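Local coordinates for iron binding protein FbpA (Mannheimia haemolytica, PDB 1Q35) that binds ferric iron in the periplasm, probably as the solute-binding component of a bacterial iron uptake system, at residues A[2-12]-A[27-35]; A[15-26]-A[252-262]. All coordinates share one frame; numbering follows the deposited sequence.

Interaction 1 pairs two parallel strands, and interaction 2 packs the helix that connects them against residues 252-262. Their centres lie about 13 Å apart, on the same side of the chain's centre. They meet where helix 16-26 lies on the sheet. Ile32 CD1 packs 3.3 Å from Leu19 CD1, and Val30 CG2 lies 3.6 Å from Phe22 CD2. Glu23 OE2 is 3.0 Å from Val30 N, a probable hydrogen bond. Interaction 1 borders the iron site; interaction 2 lies farther back. The side chain of Arg10 is about 4 Å from that of Tyr198, which binds iron in the iron-bound protein; no iron is present here. The side chain of Tyr262 is about 9 Å from that of Tyr198.

Interaction 1 of 2, residues A[2-12]-A[27-35]; sequences NEVNVYSYRQP and GIKVNIIFA. With FMT (formic acid), chain C.
Val6 N bonds to Asn31 O at 2.7 Å, the shortest of the backbone hydrogen bonds that join parallel strands 3-8 and 29-34. Asn31 also links the side chains of Glu3 and Asn5. Asn31 ND2 gives a nearly straight bond to Asn5 OD1 (2.9 Å), with the two amides almost coplanar. Asn31 ND2 also donates to Glu3 OE2 (3.0 Å), from above the carboxylate plane. These two bonds fix the turn of the Asn31 amide. Asn5 ND2 is held by Pro51 O.

Apolar contacts lie on both faces. Val4, Val6, Val30 and Ile32 pack on one. On the other, Tyr7 and Ile33 lie side by side beyond the polar Glu3-Asn5-Asn31 group. Beyond the strands, Ala35 CB sits over a face of the Tyr9 ring. Pro12 CD, from the loop, covers one face of the Phe34 ring, and Ile32 CG1 the other.

Arg10 holds a formic acid molecule, probably from the crystallisation liquor, at its guanidinium edge, with Arg10 NE 2.9 Å from its O1. Arg10 NH2 makes a salt bridge with Glu268.

This is the first beta-alpha-beta unit of a periplasmic binding protein fold, with Arg10 in the loop beside the iron-binding tyrosines.

Interaction 2 of 2, residues A[15-26]-A[252-262]; sequences IEPMLKNFEKDT and YLSGEKAQGLY
Asp25 OD2 is gripped by two donors from residues 252-262. Lys257 NZ reaches Asp25 OD2 at 2.7 Å in a salt bridge, on the syn lone pair. Tyr252 OH donates to Asp25 OD2, also at 2.7 Å, from above the carboxylate plane. The paired donors would probably favour the ionised carboxylate. Lys257 gets there with an extended chain, its CG anti to the backbone N (chi1 -177°). Its NZ also makes weak bonds to Asp25 OD1 and Asn21 OD1. The Asn21 amide is held from its other end: Asn21 ND2 donates to Pro17 O (2.8 Å), one turn back in its own helix.

Tyr252 is a knob in the hole formed by Asn21, Phe22, Asp25 and Thr26. Phe22 CA lies over a face of the tyrosine ring. The Phe22 ring turns its edge to Tyr252, with centroids 5.6 Å apart and planes at 72°. Thr26 OG1 sits over the centre of one face of Phe22.

Met18 fills the other end. Its CG, anti to the carbonyl carbon (chi1 -62°), lies over a face of the Tyr262 ring. The bend at chi2 carries SD and CE along that ring. Met18 SD is 4.5 Å from the Tyr262 ring centroid, an oblique Met-aromatic contact. Met18 CB meets Leu253 CD2 at 3.8 Å.

Helices 16-26 and 256-262 are nearly antiparallel, with segment axes 9.8 Å apart. Tyr252 and Leu253 belong to helix 243-254. Phe22 also packs on strand 29-34, while Leu253 and Tyr262 touch strand 96-108, so the helices form a layer over the sheet.

Interaction 1 of 2, residues A[2-12]-A[27-35]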
loop_
_atom_site.group_PDB
_atom_site.type_symbol
_atom_site.label_atom_id
_atom_site.label_comp_id
_atom_site.label_asym_id
_atom_site.label_seq_id
_atom_site.Cartn_x
_atom_site.Cartn_y
_atom_site.Cartn_z
ATOM N N ASN A 2 9.655 15.045 -25.958
ATOM C CA ASN A 2 8.284 14.663 -25.645
ATOM C C ASN A 2 8.333 13.499 -24.674
ATOM O O ASN A 2 8.135 12.345 -25.055
ATOM C CB ASN A 2 7.508 14.259 -26.897
ATOM C CG ASN A 2 6.026 14.048 -26.630
ATOM O OD1 ASN A 2 5.335 13.415 -27.419
ATOM N ND2 ASN A 2 5.531 14.596 -25.522
ATOM N N GLU A 3 8.615 13.824 -23.419
ATOM C CA GLU A 3 8.885 12.817 -22.410
ATOM C C GLU A 3 8.327 13.209 -21.047
ATOM O O GLU A 3 7.872 14.336 -20.832
ATOM C CB GLU A 3 10.395 12.587 -22.308
ATOM C CG GLU A 3 11.166 13.798 -21.795
ATOM C CD GLU A 3 12.671 13.679 -21.939
ATOM O OE1 GLU A 3 13.356 14.693 -21.687
ATOM O OE2 GLU A 3 13.182 12.593 -22.287
ATOM N N VAL A 4 8.383 12.249 -20.131
ATOM C CA VAL A 4 8.001 12.456 -18.743
ATOM C C VAL A 4 8.911 11.587 -17.873
ATOM O O VAL A 4 9.173 10.426 -18.197
ATOM C CB VAL A 4 6.498 12.155 -18.507
ATOM C CG1 VAL A 4 6.169 10.687 -18.770
ATOM C CG2 VAL A 4 6.080 12.559 -17.098
ATOM N N ASN A 5 9.415 12.164 -16.791
ATOM C CA ASN A 5 10.389 11.511 -15.930
ATOM C C ASN A 5 9.711 10.986 -14.673
ATOM O O ASN A 5 9.301 11.755 -13.809
ATOM C CB ASN A 5 11.503 12.487 -15.548
ATOM C CG ASN A 5 12.219 13.060 -16.760
ATOM O OD1 ASN A 5 12.396 12.380 -17.771
ATOM N ND2 ASN A 5 12.630 14.320 -16.661
ATOM N N VAL A 6 9.610 9.664 -14.580
ATOM C CA VAL A 6 8.873 8.995 -13.515
ATOM C C VAL A 6 9.844 8.379 -12.513
ATOM O O VAL A 6 10.808 7.725 -12.904
ATOM C CB VAL A 6 7.970 7.892 -14.113
ATOM C CG1 VAL A 6 7.216 7.142 -13.019
ATOM C CG2 VAL A 6 7.010 8.490 -15.126
ATOM N N TYR A 7 9.590 8.610 -11.227
ATOM C CA TYR A 7 10.281 7.925 -10.144
ATOM C C TYR A 7 9.246 7.056 -9.450
ATOM O O TYR A 7 8.237 7.562 -8.981
ATOM C CB TYR A 7 10.902 8.929 -9.175
ATOM C CG TYR A 7 12.103 9.614 -9.785
ATOM C CD1 TYR A 7 11.944 10.580 -10.771
ATOM C CD2 TYR A 7 13.398 9.252 -9.427
ATOM C CE1 TYR A 7 13.037 11.191 -11.357
ATOM C CE2 TYR A 7 14.500 9.861 -10.013
ATOM C CZ TYR A 7 14.306 10.834 -10.974
ATOM O OH TYR A 7 15.383 11.453 -11.575
ATOM N N SER A 8 9.489 5.750 -9.406
ATOM C CA SER A 8 8.478 4.783 -8.981
ATOM C C SER A 8 8.888 3.976 -7.758
ATOM O O SER A 8 9.908 3.294 -7.769
ATOM C CB SER A 8 8.178 3.813 -10.124
ATOM O OG SER A 8 7.193 2.868 -9.731
ATOM N N TYR A 9 8.058 4.032 -6.720
ATOM C CA TYR A 9 8.165 3.128 -5.578
ATOM C C TYR A 9 7.572 1.747 -5.886
ATOM O O TYR A 9 7.672 0.838 -5.062
ATOM C CB TYR A 9 7.472 3.725 -4.346
ATOM C CG TYR A 9 8.217 4.887 -3.744
ATOM C CD1 TYR A 9 9.231 4.681 -2.816
ATOM C CD2 TYR A 9 7.920 6.194 -4.110
ATOM C CE1 TYR A 9 9.923 5.752 -2.264
ATOM C CE2 TYR A 9 8.600 7.264 -3.565
ATOM C CZ TYR A 9 9.601 7.039 -2.648
ATOM O OH TYR A 9 10.273 8.120 -2.117
ATOM N N ARG A 10 6.928 1.604 -7.041
ATOM C CA ARG A 10 6.380 0.326 -7.503
ATOM C C ARG A 10 7.369 -0.365 -8.441
ATOM O O ARG A 10 7.935 0.268 -9.329
ATOM C CB ARG A 10 5.053 0.551 -8.236
ATOM C CG ARG A 10 4.096 1.480 -7.509
ATOM C CD ARG A 10 2.637 1.227 -7.808
ATOM N NE ARG A 10 2.212 -0.091 -7.350
ATOM C CZ ARG A 10 0.995 -0.582 -7.527
ATOM N NH1 ARG A 10 0.712 -1.797 -7.077
ATOM N NH2 ARG A 10 0.057 0.143 -8.117
ATOM N N GLN A 11 7.566 -1.669 -8.250
ATOM C CA GLN A 11 8.442 -2.459 -9.116
ATOM C C GLN A 11 7.782 -2.637 -10.482
ATOM O O GLN A 11 6.562 -2.516 -10.598
ATOM C CB GLN A 11 8.747 -3.818 -8.483
ATOM C CG GLN A 11 9.656 -3.736 -7.269
ATOM C CD GLN A 11 11.092 -3.433 -7.639
ATOM O OE1 GLN A 11 11.669 -4.102 -8.498
ATOM N NE2 GLN A 11 11.676 -2.429 -6.993
ATOM N N PRO A 12 8.578 -2.895 -11.523
ATOM C CA PRO A 12 8.051 -3.000 -12.887
ATOM C C PRO A 12 6.806 -3.872 -13.034
ATOM O O PRO A 12 5.891 -3.483 -13.735
ATOM C CB PRO A 12 9.227 -3.590 -13.675
ATOM C CG PRO A 12 10.423 -3.151 -12.948
ATOM C CD PRO A 12 10.042 -3.064 -11.499
ATOM N N GLY A 27 1.847 8.663 -27.140
ATOM C CA GLY A 27 3.092 8.960 -27.834
ATOM C C GLY A 27 4.177 9.573 -26.962
ATOM O O GLY A 27 5.275 9.858 -27.446
ATOM N N ILE A 28 3.884 9.773 -25.678
ATOM C CA ILE A 28 4.829 10.390 -24.752
ATOM C C ILE A 28 5.766 9.323 -24.198
ATOM O O ILE A 28 5.314 8.299 -23.694
ATOM C CB ILE A 28 4.085 11.111 -23.599
ATOM C CG1 ILE A 28 3.197 12.232 -24.153
ATOM C CG2 ILE A 28 5.081 11.678 -22.588
ATOM C CD1 ILE A 28 2.144 12.725 -23.184
ATOM N N LYS A 29 7.066 9.576 -24.293
ATOM C CA LYS A 29 8.098 8.671 -23.796
ATOM C C LYS A 29 8.188 8.742 -22.276
ATOM O O LYS A 29 8.270 9.822 -21.708
ATOM C CB LYS A 29 9.456 9.042 -24.412
ATOM C CG LYS A 29 10.680 8.373 -23.789
ATOM C CD LYS A 29 10.733 6.887 -24.088
ATOM C CE LYS A 29 12.044 6.277 -23.607
ATOM N NZ LYS A 29 12.159 4.841 -23.975
ATOM N N VAL A 30 8.194 7.577 -21.629
ATOM C CA VAL A 30 8.376 7.486 -20.189
ATOM C C VAL A 30 9.815 7.104 -19.889
ATOM O O VAL A 30 10.292 6.063 -20.341
ATOM C CB VAL A 30 7.433 6.431 -19.560
ATOM C CG1 VAL A 30 7.774 6.192 -18.085
ATOM C CG2 VAL A 30 5.984 6.858 -19.708
ATOM N N ASN A 31 10.503 7.959 -19.141
ATOM C CA ASN A 31 11.776 7.615 -18.527
ATOM C C ASN A 31 11.482 7.240 -17.093
ATOM O O ASN A 31 10.851 8.007 -16.379
ATOM C CB ASN A 31 12.743 8.798 -18.565
ATOM C CG ASN A 31 12.905 9.369 -19.954
ATOM O OD1 ASN A 31 13.162 8.639 -20.911
ATOM N ND2 ASN A 31 12.746 10.682 -20.074
ATOM N N ILE A 32 11.916 6.061 -16.670
ATOM C CA ILE A 32 11.574 5.582 -15.337
ATOM C C ILE A 32 12.803 5.160 -14.542
ATOM O O ILE A 32 13.702 4.492 -15.058
ATOM C CB ILE A 32 10.520 4.448 -15.408
ATOM C CG1 ILE A 32 10.046 4.069 -13.995
ATOM C CG2 ILE A 32 11.060 3.231 -16.158
ATOM C CD1 ILE A 32 8.612 3.625 -13.936
ATOM N N ILE A 33 12.833 5.599 -13.289
ATOM C CA ILE A 33 13.825 5.195 -12.310
ATOM C C ILE A 33 13.048 4.635 -11.130
ATOM O O ILE A 33 11.986 5.146 -10.773
ATOM C CB ILE A 33 14.692 6.401 -11.879
ATOM C CG1 ILE A 33 15.633 6.803 -13.019
ATOM C CG2 ILE A 33 15.502 6.079 -10.622
ATOM C CD1 ILE A 33 16.188 8.209 -12.906
ATOM N N PHE A 34 13.563 3.571 -10.534
ATOM C CA PHE A 34 12.904 2.956 -9.400
ATOM C C PHE A 34 13.557 3.462 -8.119
ATOM O O PHE A 34 14.781 3.421 -7.970
ATOM C CB PHE A 34 12.910 1.439 -9.569
ATOM C CG PHE A 34 12.110 0.997 -10.760
ATOM C CD1 PHE A 34 10.729 0.879 -10.672
ATOM C CD2 PHE A 34 12.721 0.788 -11.991
ATOM C CE1 PHE A 34 9.974 0.515 -11.775
ATOM C CE2 PHE A 34 11.973 0.422 -13.097
ATOM C CZ PHE A 34 10.596 0.287 -12.990
ATOM N N ALA A 35 12.718 3.983 -7.224
ATOM C CA ALA A 35 13.158 4.691 -6.025
ATOM C C ALA A 35 14.020 3.836 -5.106
ATOM O O ALA A 35 14.001 2.604 -5.173
ATOM C CB ALA A 35 11.951 5.222 -5.262
HETATM C C FMT C . 3.476 -2.323 -4.766
HETATM O O1 FMT C . 3.973 -1.774 -5.863
HETATM O O2 FMT C . 2.272 -2.307 -4.586
HETATM O O HOH W 1 8.129 10.778 -27.317
#

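Interaction 2 of 2, residues A[15-26]-A[252-262]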
loop_
_atom_site.group_PDB
_atom_site.type_symbol
_atom_site.label_atom_id
_atom_site.label_comp_id
_atom_site.label_asym_id
_atom_site.label_seq_id
_atom_site.Cartn_x
_atom_site.Cartn_y
_atom_site.Cartn_z
ATOM N N ILE A 15 3.574 -1.877 -12.370
ATOM C CA ILE A 15 3.352 -0.552 -12.971
ATOM C C ILE A 15 3.711 -0.447 -14.459
ATOM O O ILE A 15 3.112 0.354 -15.177
ATOM C CB ILE A 15 4.073 0.543 -12.134
ATOM C CG1 ILE A 15 3.538 1.947 -12.455
ATOM C CG2 ILE A 15 5.577 0.483 -12.327
ATOM C CD1 ILE A 15 2.073 2.146 -12.181
ATOM N N GLU A 16 4.659 -1.255 -14.925
ATOM C CA GLU A 16 5.073 -1.230 -16.327
ATOM C C GLU A 16 3.919 -1.386 -17.321
ATOM O O GLU A 16 3.900 -0.669 -18.315
ATOM C CB GLU A 16 6.163 -2.277 -16.593
ATOM C CG GLU A 16 6.859 -2.158 -17.941
ATOM C CD GLU A 16 7.949 -3.195 -18.104
ATOM O OE1 GLU A 16 7.755 -4.138 -18.901
ATOM O OE2 GLU A 16 8.995 -3.070 -17.429
ATOM N N PRO A 17 2.966 -2.298 -17.104
ATOM C CA PRO A 17 1.843 -2.422 -18.047
ATOM C C PRO A 17 1.074 -1.113 -18.248
ATOM O O PRO A 17 0.722 -0.767 -19.377
ATOM C CB PRO A 17 0.956 -3.491 -17.401
ATOM C CG PRO A 17 1.890 -4.296 -16.576
ATOM C CD PRO A 17 2.877 -3.301 -16.021
ATOM N N MET A 18 0.836 -0.387 -17.161
ATOM C CA MET A 18 0.119 0.881 -17.237
ATOM C C MET A 18 0.927 1.934 -17.988
ATOM O O MET A 18 0.374 2.679 -18.799
ATOM C CB MET A 18 -0.224 1.407 -15.840
ATOM C CG MET A 18 -1.139 0.493 -15.035
ATOM S SD MET A 18 -0.210 -0.705 -14.073
ATOM C CE MET A 18 -1.467 -1.889 -13.696
ATOM N N LEU A 19 2.226 1.990 -17.716
ATOM C CA LEU A 19 3.095 2.991 -18.334
ATOM C C LEU A 19 3.327 2.708 -19.815
ATOM O O LEU A 19 3.396 3.636 -20.615
ATOM C CB LEU A 19 4.428 3.081 -17.594
ATOM C CG LEU A 19 4.307 3.505 -16.125
ATOM C CD1 LEU A 19 5.659 3.458 -15.452
ATOM C CD2 LEU A 19 3.683 4.894 -15.991
ATOM N N LYS A 20 3.432 1.434 -20.185
ATOM C CA LYS A 20 3.610 1.045 -21.584
ATOM C C LYS A 20 2.367 1.382 -22.397
ATOM O O LYS A 20 2.476 1.831 -23.536
ATOM C CB LYS A 20 3.909 -0.451 -21.698
ATOM C CG LYS A 20 5.283 -0.844 -21.192
ATOM C CD LYS A 20 6.361 -0.641 -22.249
ATOM C CE LYS A 20 7.585 -1.507 -21.991
ATOM N NZ LYS A 20 8.517 -0.883 -21.025
ATOM N N ASN A 21 1.190 1.173 -21.814
ATOM C CA ASN A 21 -0.065 1.540 -22.464
ATOM C C ASN A 21 -0.201 3.054 -22.607
ATOM O O ASN A 21 -0.714 3.537 -23.612
ATOM C CB ASN A 21 -1.265 0.957 -21.711
ATOM C CG ASN A 21 -1.576 -0.465 -22.134
ATOM O OD1 ASN A 21 -2.277 -0.691 -23.121
ATOM N ND2 ASN A 21 -1.044 -1.432 -21.395
ATOM N N PHE A 22 0.272 3.797 -21.609
ATOM C CA PHE A 22 0.327 5.256 -21.688
ATOM C C PHE A 22 1.200 5.696 -22.863
ATOM O O PHE A 22 0.800 6.556 -23.640
ATOM C CB PHE A 22 0.860 5.849 -20.378
ATOM C CG PHE A 22 1.272 7.295 -20.482
ATOM C CD1 PHE A 22 0.319 8.306 -20.474
ATOM C CD2 PHE A 22 2.614 7.643 -20.568
ATOM C CE1 PHE A 22 0.701 9.643 -20.562
ATOM C CE2 PHE A 22 2.996 8.982 -20.655
ATOM C CZ PHE A 22 2.034 9.972 -20.646
ATOM N N GLU A 23 2.382 5.101 -22.987
ATOM C CA GLU A 23 3.314 5.437 -24.068
ATOM C C GLU A 23 2.700 5.182 -25.442
ATOM O O GLU A 23 2.854 5.990 -26.357
ATOM C CB GLU A 23 4.605 4.629 -23.939
ATOM C CG GLU A 23 5.526 5.079 -22.825
ATOM C CD GLU A 23 6.814 4.286 -22.794
ATOM O OE1 GLU A 23 6.747 3.043 -22.702
ATOM O OE2 GLU A 23 7.893 4.897 -22.871
ATOM N N LYS A 24 2.001 4.059 -25.576
ATOM C CA LYS A 24 1.394 3.669 -26.846
ATOM C C LYS A 24 0.230 4.586 -27.220
ATOM O O LYS A 24 0.087 4.972 -28.381
ATOM C CB LYS A 24 0.908 2.217 -26.774
ATOM C CG LYS A 24 0.357 1.666 -28.088
ATOM C CD LYS A 24 0.020 0.185 -27.983
ATOM N N ASP A 25 -0.586 4.943 -26.233
ATOM C CA ASP A 25 -1.829 5.675 -26.469
ATOM C C ASP A 25 -1.625 7.182 -26.649
ATOM O O ASP A 25 -2.443 7.839 -27.293
ATOM C CB ASP A 25 -2.814 5.441 -25.315
ATOM C CG ASP A 25 -3.337 4.010 -25.255
ATOM O OD1 ASP A 25 -3.011 3.195 -26.148
ATOM O OD2 ASP A 25 -4.088 3.619 -24.336
ATOM N N THR A 26 -0.555 7.726 -26.072
ATOM C CA THR A 26 -0.305 9.175 -26.096
ATOM C C THR A 26 0.909 9.584 -26.931
ATOM O O THR A 26 0.999 10.736 -27.355
ATOM C CB THR A 26 -0.118 9.739 -24.662
ATOM O OG1 THR A 26 1.119 9.274 -24.107
ATOM C CG2 THR A 26 -1.203 9.237 -23.703
ATOM N N TYR A 252 -4.161 10.000 -17.373
ATOM C CA TYR A 252 -4.254 8.683 -18.004
ATOM C C TYR A 252 -4.416 7.579 -16.958
ATOM O O TYR A 252 -5.257 6.693 -17.110
ATOM C CB TYR A 252 -3.014 8.392 -18.852
ATOM C CG TYR A 252 -3.103 7.094 -19.629
ATOM C CD1 TYR A 252 -2.677 5.893 -19.070
ATOM C CD2 TYR A 252 -3.624 7.068 -20.918
ATOM C CE1 TYR A 252 -2.765 4.700 -19.773
ATOM C CE2 TYR A 252 -3.716 5.883 -21.633
ATOM C CZ TYR A 252 -3.281 4.703 -21.055
ATOM O OH TYR A 252 -3.374 3.525 -21.759
ATOM N N LEU A 253 -3.612 7.636 -15.902
ATOM C CA LEU A 253 -3.653 6.606 -14.862
ATOM C C LEU A 253 -4.983 6.615 -14.108
ATOM O O LEU A 253 -5.382 5.584 -13.556
ATOM C CB LEU A 253 -2.471 6.751 -13.896
ATOM C CG LEU A 253 -1.098 6.465 -14.512
ATOM C CD1 LEU A 253 0.018 6.806 -13.540
ATOM C CD2 LEU A 253 -0.974 5.018 -14.984
ATOM N N SER A 254 -5.675 7.754 -14.105
ATOM C CA SER A 254 -6.985 7.885 -13.465
ATOM C C SER A 254 -8.162 7.425 -14.336
ATOM O O SER A 254 -9.274 7.286 -13.835
ATOM C CB SER A 254 -7.223 9.343 -13.043
ATOM O OG SER A 254 -7.680 10.150 -14.124
ATOM N N GLY A 255 -7.917 7.212 -15.627
ATOM C CA GLY A 255 -8.980 6.939 -16.583
ATOM C C GLY A 255 -9.439 5.495 -16.643
ATOM O O GLY A 255 -8.865 4.606 -16.016
ATOM N N GLU A 256 -10.481 5.266 -17.433
ATOM C CA GLU A 256 -11.141 3.967 -17.527
ATOM C C GLU A 256 -10.180 2.831 -17.869
ATOM O O GLU A 256 -10.208 1.778 -17.223
ATOM C CB GLU A 256 -12.256 4.039 -18.577
ATOM C CG GLU A 256 -13.057 2.763 -18.757
ATOM C CD GLU A 256 -14.097 2.908 -19.842
ATOM O OE1 GLU A 256 -13.765 2.656 -21.020
ATOM O OE2 GLU A 256 -15.237 3.290 -19.512
ATOM N N LYS A 257 -9.333 3.029 -18.873
ATOM C CA LYS A 257 -8.461 1.964 -19.351
ATOM C C LYS A 257 -7.429 1.585 -18.297
ATOM O O LYS A 257 -7.297 0.417 -17.947
ATOM C CB LYS A 257 -7.761 2.357 -20.655
ATOM C CG LYS A 257 -6.886 1.257 -21.230
ATOM C CD LYS A 257 -6.366 1.603 -22.615
ATOM C CE LYS A 257 -5.205 0.701 -22.993
ATOM N NZ LYS A 257 -4.712 0.942 -24.379
ATOM N N ALA A 258 -6.697 2.569 -17.793
ATOM C CA ALA A 258 -5.656 2.315 -16.797
ATOM C C ALA A 258 -6.237 1.762 -15.494
ATOM O O ALA A 258 -5.649 0.878 -14.872
ATOM C CB ALA A 258 -4.863 3.574 -16.517
ATOM N N GLN A 259 -7.391 2.275 -15.087
ATOM C CA GLN A 259 -8.048 1.791 -13.876
ATOM C C GLN A 259 -8.466 0.322 -14.029
ATOM O O GLN A 259 -8.374 -0.465 -13.077
ATOM C CB GLN A 259 -9.242 2.677 -13.521
ATOM C CG GLN A 259 -8.835 4.061 -13.014
ATOM C CD GLN A 259 -8.335 4.038 -11.582
ATOM O OE1 GLN A 259 -9.082 3.687 -10.672
ATOM N NE2 GLN A 259 -7.076 4.413 -11.376
ATOM N N GLY A 260 -8.894 -0.051 -15.232
ATOM C CA GLY A 260 -9.170 -1.437 -15.558
ATOM C C GLY A 260 -7.935 -2.313 -15.473
ATOM O O GLY A 260 -8.020 -3.448 -15.017
ATOM N N LEU A 261 -6.791 -1.800 -15.912
ATOM C CA LEU A 261 -5.529 -2.521 -15.784
ATOM C C LEU A 261 -5.136 -2.711 -14.313
ATOM O O LEU A 261 -4.686 -3.780 -13.920
ATOM C CB LEU A 261 -4.401 -1.800 -16.532
ATOM C CG LEU A 261 -4.526 -1.685 -18.052
ATOM C CD1 LEU A 261 -3.370 -0.860 -18.603
ATOM C CD2 LEU A 261 -4.577 -3.053 -18.717
ATOM N N TYR A 262 -5.289 -1.674 -13.501
ATOM C CA TYR A 262 -5.030 -1.801 -12.074
ATOM C C TYR A 262 -5.916 -2.903 -11.468
ATOM O O TYR A 262 -5.463 -3.681 -10.627
ATOM C CB TYR A 262 -5.291 -0.475 -11.370
ATOM C CG TYR A 262 -4.184 0.559 -11.442
ATOM C CD1 TYR A 262 -4.439 1.841 -11.918
ATOM C CD2 TYR A 262 -2.907 0.278 -10.979
ATOM C CE1 TYR A 262 -3.448 2.806 -11.939
ATOM C CE2 TYR A 262 -1.902 1.238 -10.998
ATOM C CZ TYR A 262 -2.184 2.505 -11.483
ATOM O OH TYR A 262 -1.218 3.485 -11.494
#